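Local coordinates for protein ribonuclease VapC (PDB 7BY3) that probably acts as the toxin of a toxin-antitoxin pair, a magnesium-dependent endoribonuclease of the PINc/VapC family, at residues B[90-93]-B[94-98]; B[106-109]-B[110-113]; B[12-15]-B[16-20]. All coordinates share one frame; numbering follows the deposited sequence.

The three contacts are local turns of one PIN domain, and contact 2 is the piece that joins the other two. Toward contact 1 it packs Phe112 on helix 88-99, with Leu94 CD2 3.6 Å from Phe112 CE1, and brings Asp111 OD2 to 3.2 Å from Asp90 OD2, two carboxylate oxygens close together beside the predicted magnesium site, Asp111 being paired with Lys87. Toward contact 3 it sends Arg107, whose NH1 makes a salt bridge of 2.7 Å to Asp15 OD2. Contacts 1 and 3 do not touch: their centres are about 21 Å apart, on opposite sides of the chain's centre. Thr106 of contact 2 and Ile93 of contact 1 both border Asp9, the other predicted magnesium ligand.

Contact 1: residues B[90-93]-B[94-98]; sequences DAII and LATAQ
Thr96 turns its hydroxyl back onto the carbonyl of Ile92, one helical turn earlier, and OG1 donates to Ile92 O at 2.8 Å. The backbone N of Thr96 binds that same Ile92 O at 2.9 Å, so the oxygen is held by two donors that arrive from opposite faces of its carbonyl plane. With OG1 beside the backbone N and anti to the carbonyl carbon (chi1 -64°), the hydroxyl folds back along the helix and finds its partner inside a buried stretch. Ala95 CB also packs close, 3.2 Å from Ala91 O. Leu94 N, Ala95 N and Ala97 N bond likewise to Asp90 O, Ala91 O and Ile93 O. The looser end is Gln98, partly exposed, whose side chain leaves this turn and makes a weak bond through OE1 to Arg76. At the other end Asp90, a predicted magnesium ligand, forms a salt bridge through OD1 with a basic side chain of another protein's chain. Helix 88-99 is thus wedged into the domain: Ile92 and Ala95 lie on Ser77 of helix 71-83, Ile92 and Ile93 reach helix 38-50, and Ile93, Thr96 and Ala97 cover Leu7 of strand 6-8.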
# COMPACT_ATOMS: atom_id res chain seq x y z
N ASP B 90 1.01 2.25 10.52
CA ASP B 90 1.55 3.44 11.17
C ASP B 90 2.88 3.82 10.52
O ASP B 90 3.13 4.99 10.24
CB ASP B 90 1.75 3.21 12.67
CG ASP B 90 0.49 3.45 13.48
OD1 ASP B 90 -0.42 4.15 12.98
OD2 ASP B 90 0.41 2.95 14.62
N ALA B 91 3.72 2.82 10.28
CA ALA B 91 5.04 3.02 9.70
C ALA B 91 4.95 3.55 8.27
O ALA B 91 5.75 4.39 7.86
CB ALA B 91 5.83 1.73 9.73
N ILE B 92 3.96 3.06 7.52
CA ILE B 92 3.79 3.46 6.13
C ILE B 92 3.34 4.91 6.02
O ILE B 92 3.82 5.66 5.16
CB ILE B 92 2.78 2.54 5.41
CG1 ILE B 92 3.34 1.11 5.33
CG2 ILE B 92 2.47 3.05 4.02
CD1 ILE B 92 2.34 0.09 4.85
N ILE B 93 2.43 5.32 6.90
CA ILE B 93 1.94 6.69 6.91
C ILE B 93 3.05 7.65 7.36
O ILE B 93 3.17 8.76 6.83
CB ILE B 93 0.70 6.83 7.82
CG1 ILE B 93 -0.52 6.20 7.13
CG2 ILE B 93 0.41 8.28 8.14
CD1 ILE B 93 -1.74 6.12 8.00
N LEU B 94 3.87 7.21 8.31
CA LEU B 94 5.00 8.01 8.76
C LEU B 94 6.09 8.07 7.68
O LEU B 94 6.73 9.10 7.50
CB LEU B 94 5.57 7.45 10.06
CG LEU B 94 6.74 8.22 10.68
CD1 LEU B 94 6.38 9.68 10.89
CD2 LEU B 94 7.18 7.58 11.99
N ALA B 95 6.29 6.96 6.97
CA ALA B 95 7.26 6.90 5.89
C ALA B 95 6.86 7.82 4.74
O ALA B 95 7.70 8.47 4.12
CB ALA B 95 7.41 5.48 5.39
N THR B 96 5.56 7.87 4.47
CA THR B 96 5.01 8.72 3.43
C THR B 96 5.26 10.19 3.76
O THR B 96 5.62 10.98 2.88
CB THR B 96 3.50 8.47 3.25
OG1 THR B 96 3.30 7.13 2.79
CG2 THR B 96 2.91 9.43 2.24
N ALA B 97 5.07 10.56 5.02
CA ALA B 97 5.28 11.93 5.47
C ALA B 97 6.74 12.34 5.35
O ALA B 97 7.05 13.42 4.83
CB ALA B 97 4.80 12.10 6.90
N GLN B 98 7.64 11.48 5.82
CA GLN B 98 9.07 11.76 5.79
C GLN B 98 9.59 11.98 4.38
O GLN B 98 10.28 12.96 4.11
CB GLN B 98 9.85 10.62 6.44
CG GLN B 98 9.63 10.47 7.93
CD GLN B 98 10.68 9.58 8.58
OE1 GLN B 98 11.43 8.89 7.89
NE2 GLN B 98 10.74 9.61 9.90

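Contact 2: residues B[106-109]-B[110-113]; sequences TRNT and KDFA
Asn108 and Asp111 meet where the loop after strand 103-105 turns into a short, weakly bonded helix, which closes with Ala113 N on Thr109 O at 3.0 Å. The Asn108 amide binds Asp111 twice, once at its backbone N and once at its carboxylate. Asn108 OD1 accepts from Asp111 N at 3.3 Å, a long but straight bond (171°) whose donor sits above the carbonyl plane. Asn108 ND2 donates to Asp111 OD2 at 2.6 Å, leaving in its own amide plane and meeting OD2 on the anti side, somewhat out of the carboxylate plane. The amide reaches both because CG stands anti to the backbone N (chi1 -174°), and its plane is turned 71° from that of the carboxylate. A water donates to Asn108 OD1 and accepts from Lys110 N. Asn108 O lies in the plane of the Phe112 ring at its edge, 3.7 Å from Phe112 CD2, while Thr106 CG2 approaches the same CD2 at 3.9 Å. Thr106 OG1 accepts from Asn108 N and is bonded to Asp9; Asp111 OD2 has a second partner in Lys87. An ST turn leads into an asparagine N-cap, beside the acidic cluster that in PIN domains forms the metal site.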
# COMPACT_ATOMS: atom_id res chain seq x y z
N THR B 106 -1.60 13.65 13.75
CA THR B 106 -2.32 12.49 14.23
C THR B 106 -2.72 12.68 15.69
O THR B 106 -2.05 13.40 16.43
CB THR B 106 -1.47 11.20 14.10
OG1 THR B 106 -2.17 10.10 14.68
CG2 THR B 106 -0.13 11.38 14.79
N ARG B 107 -3.81 12.04 16.09
CA ARG B 107 -4.22 12.07 17.48
C ARG B 107 -3.51 11.01 18.30
O ARG B 107 -3.70 10.92 19.51
CB ARG B 107 -5.73 11.88 17.61
CG ARG B 107 -6.49 13.12 18.01
CD ARG B 107 -7.93 12.80 18.32
NE ARG B 107 -8.69 12.52 17.10
CZ ARG B 107 -8.96 11.29 16.67
NH1 ARG B 107 -9.64 11.12 15.55
NH2 ARG B 107 -8.55 10.25 17.36
N ASN B 108 -2.67 10.21 17.65
CA ASN B 108 -2.08 9.07 18.33
C ASN B 108 -0.74 9.47 18.96
O ASN B 108 0.28 9.56 18.29
CB ASN B 108 -1.90 7.92 17.34
CG ASN B 108 -1.42 6.64 17.98
OD1 ASN B 108 -1.34 6.53 19.20
ND2 ASN B 108 -1.12 5.65 17.16
N THR B 109 -0.79 9.70 20.27
CA THR B 109 0.39 10.05 21.06
C THR B 109 1.13 8.82 21.54
O THR B 109 2.36 8.81 21.64
CB THR B 109 0.00 10.91 22.28
OG1 THR B 109 -0.88 10.18 23.13
CG2 THR B 109 -0.69 12.18 21.82
N LYS B 110 0.36 7.79 21.86
CA LYS B 110 0.88 6.55 22.42
C LYS B 110 1.98 5.97 21.53
O LYS B 110 3.05 5.60 22.01
CB LYS B 110 -0.25 5.53 22.59
CG LYS B 110 0.14 4.26 23.32
CD LYS B 110 -1.08 3.40 23.57
CE LYS B 110 -0.69 1.97 23.90
NZ LYS B 110 0.61 1.59 23.27
N ASP B 111 1.69 5.89 20.24
CA ASP B 111 2.66 5.39 19.27
C ASP B 111 3.68 6.43 18.79
O ASP B 111 4.85 6.11 18.61
CB ASP B 111 1.92 4.81 18.05
CG ASP B 111 1.08 3.60 18.41
OD1 ASP B 111 1.47 2.85 19.33
OD2 ASP B 111 0.03 3.39 17.76
N PHE B 112 3.24 7.67 18.58
CA PHE B 112 4.06 8.65 17.87
C PHE B 112 4.84 9.69 18.69
O PHE B 112 5.56 10.50 18.11
CB PHE B 112 3.19 9.40 16.86
CG PHE B 112 3.00 8.66 15.57
CD1 PHE B 112 4.04 8.57 14.66
CD2 PHE B 112 1.79 8.05 15.27
CE1 PHE B 112 3.88 7.89 13.48
CE2 PHE B 112 1.63 7.36 14.08
CZ PHE B 112 2.67 7.28 13.19
N ALA B 113 4.72 9.67 20.01
CA ALA B 113 5.44 10.65 20.82
C ALA B 113 6.95 10.40 20.78
O ALA B 113 7.39 9.26 20.89
CB ALA B 113 4.93 10.64 22.25
O HOH W 1 -2.70 7.40 21.58

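Contact 3: residues B[12-15]-B[16-20]; sequences ILID and LFSGR
Ser18 doubles the grip on Ile14 O: its OG and its backbone N both donate to that oxygen, each at 2.9 Å, from opposite faces of the carbonyl plane. The hydroxyl gets there because OG lies beside the backbone N (chi1 -62°), pointing back up the helix. One residue earlier, Phe17 N gives Leu13 O an almost straight bond of 3.0 Å (173°), while ring atom CD2 of Phe17 passes 3.1 Å from the same Leu13 O. Helix 10-17 ends here in a Schellman motif: Gly19, with positive phi, leaves the helical path, Gly19 N bonds to Leu16 O, and Arg20 N reaches back to Asp15 O at 2.9 Å. Arg20, in turn the N-cap residue of helix 21-28, passes its chain aslant across the Asp15 side chain, CD lying 3.8 Å from Asp15 CG. Arg20 NE comes to 3.4 Å from Asp15 OD1, a salt bridge of charge alone, since the oxygen stands well out of the guanidinium plane and no N-H points at it. Stronger partners satisfy both groups: Asp15 OD2 takes a salt bridge from Arg107 and a hydrogen bond from Tyr122 OH, and Arg20 NH2 pairs with an acidic side chain of another protein's chain. That chain's backbone also makes a weak hydrogen bond to Asp15 OD1, and it hydrogen-bonds to the backbones of Leu16 and Phe17.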
# COMPACT_ATOMS: atom_id res chain seq x y z
N ILE B 12 -8.06 11.69 11.99
CA ILE B 12 -8.49 13.07 11.87
C ILE B 12 -9.60 13.22 10.83
O ILE B 12 -10.59 13.91 11.06
CB ILE B 12 -7.32 13.99 11.50
CG1 ILE B 12 -6.29 13.99 12.63
CG2 ILE B 12 -7.81 15.41 11.24
CD1 ILE B 12 -5.15 14.91 12.39
N LEU B 13 -9.42 12.56 9.69
CA LEU B 13 -10.44 12.56 8.64
C LEU B 13 -11.74 11.94 9.15
O LEU B 13 -12.82 12.46 8.90
CB LEU B 13 -9.94 11.81 7.40
CG LEU B 13 -8.98 12.55 6.47
CD1 LEU B 13 -8.65 11.69 5.27
CD2 LEU B 13 -9.57 13.87 6.02
N ILE B 14 -11.62 10.83 9.87
CA ILE B 14 -12.76 10.17 10.48
C ILE B 14 -13.48 11.12 11.43
O ILE B 14 -14.71 11.23 11.41
CB ILE B 14 -12.34 8.90 11.25
CG1 ILE B 14 -11.81 7.85 10.28
CG2 ILE B 14 -13.52 8.33 12.03
CD1 ILE B 14 -12.83 7.40 9.25
N ASP B 15 -12.71 11.82 12.26
CA ASP B 15 -13.25 12.81 13.18
C ASP B 15 -14.05 13.88 12.45
O ASP B 15 -15.13 14.27 12.89
CB ASP B 15 -12.13 13.47 13.98
CG ASP B 15 -11.99 12.89 15.37
OD1 ASP B 15 -12.80 12.03 15.75
OD2 ASP B 15 -11.06 13.31 16.09
N LEU B 16 -13.51 14.34 11.33
CA LEU B 16 -14.15 15.38 10.54
C LEU B 16 -15.50 14.93 10.00
O LEU B 16 -16.51 15.60 10.19
CB LEU B 16 -13.25 15.81 9.38
CG LEU B 16 -13.94 16.77 8.41
CD1 LEU B 16 -13.99 18.18 8.98
CD2 LEU B 16 -13.25 16.75 7.06
N PHE B 17 -15.50 13.79 9.31
CA PHE B 17 -16.73 13.26 8.72
C PHE B 17 -17.76 12.92 9.78
O PHE B 17 -18.96 12.98 9.53
CB PHE B 17 -16.43 12.03 7.87
CG PHE B 17 -15.67 12.33 6.61
CD1 PHE B 17 -16.21 13.18 5.65
CD2 PHE B 17 -14.43 11.76 6.37
CE1 PHE B 17 -15.52 13.46 4.49
CE2 PHE B 17 -13.74 12.04 5.20
CZ PHE B 17 -14.29 12.89 4.26
N SER B 18 -17.28 12.58 10.98
CA SER B 18 -18.17 12.25 12.09
C SER B 18 -18.67 13.52 12.78
O SER B 18 -19.47 13.45 13.71
CB SER B 18 -17.46 11.34 13.09
OG SER B 18 -17.10 10.11 12.49
N GLY B 19 -18.20 14.67 12.31
CA GLY B 19 -18.72 15.94 12.77
C GLY B 19 -18.02 16.60 13.94
O GLY B 19 -18.63 17.38 14.67
N ARG B 20 -16.74 16.28 14.15
CA ARG B 20 -15.97 16.93 15.20
C ARG B 20 -15.33 18.23 14.70
O ARG B 20 -14.51 18.21 13.78
CB ARG B 20 -14.88 15.99 15.73
CG ARG B 20 -15.42 14.68 16.26
CD ARG B 20 -14.77 14.34 17.59
NE ARG B 20 -15.13 13.01 18.06
CZ ARG B 20 -14.82 12.52 19.26
NH1 ARG B 20 -14.14 13.27 20.12
NH2 ARG B 20 -15.19 11.30 19.60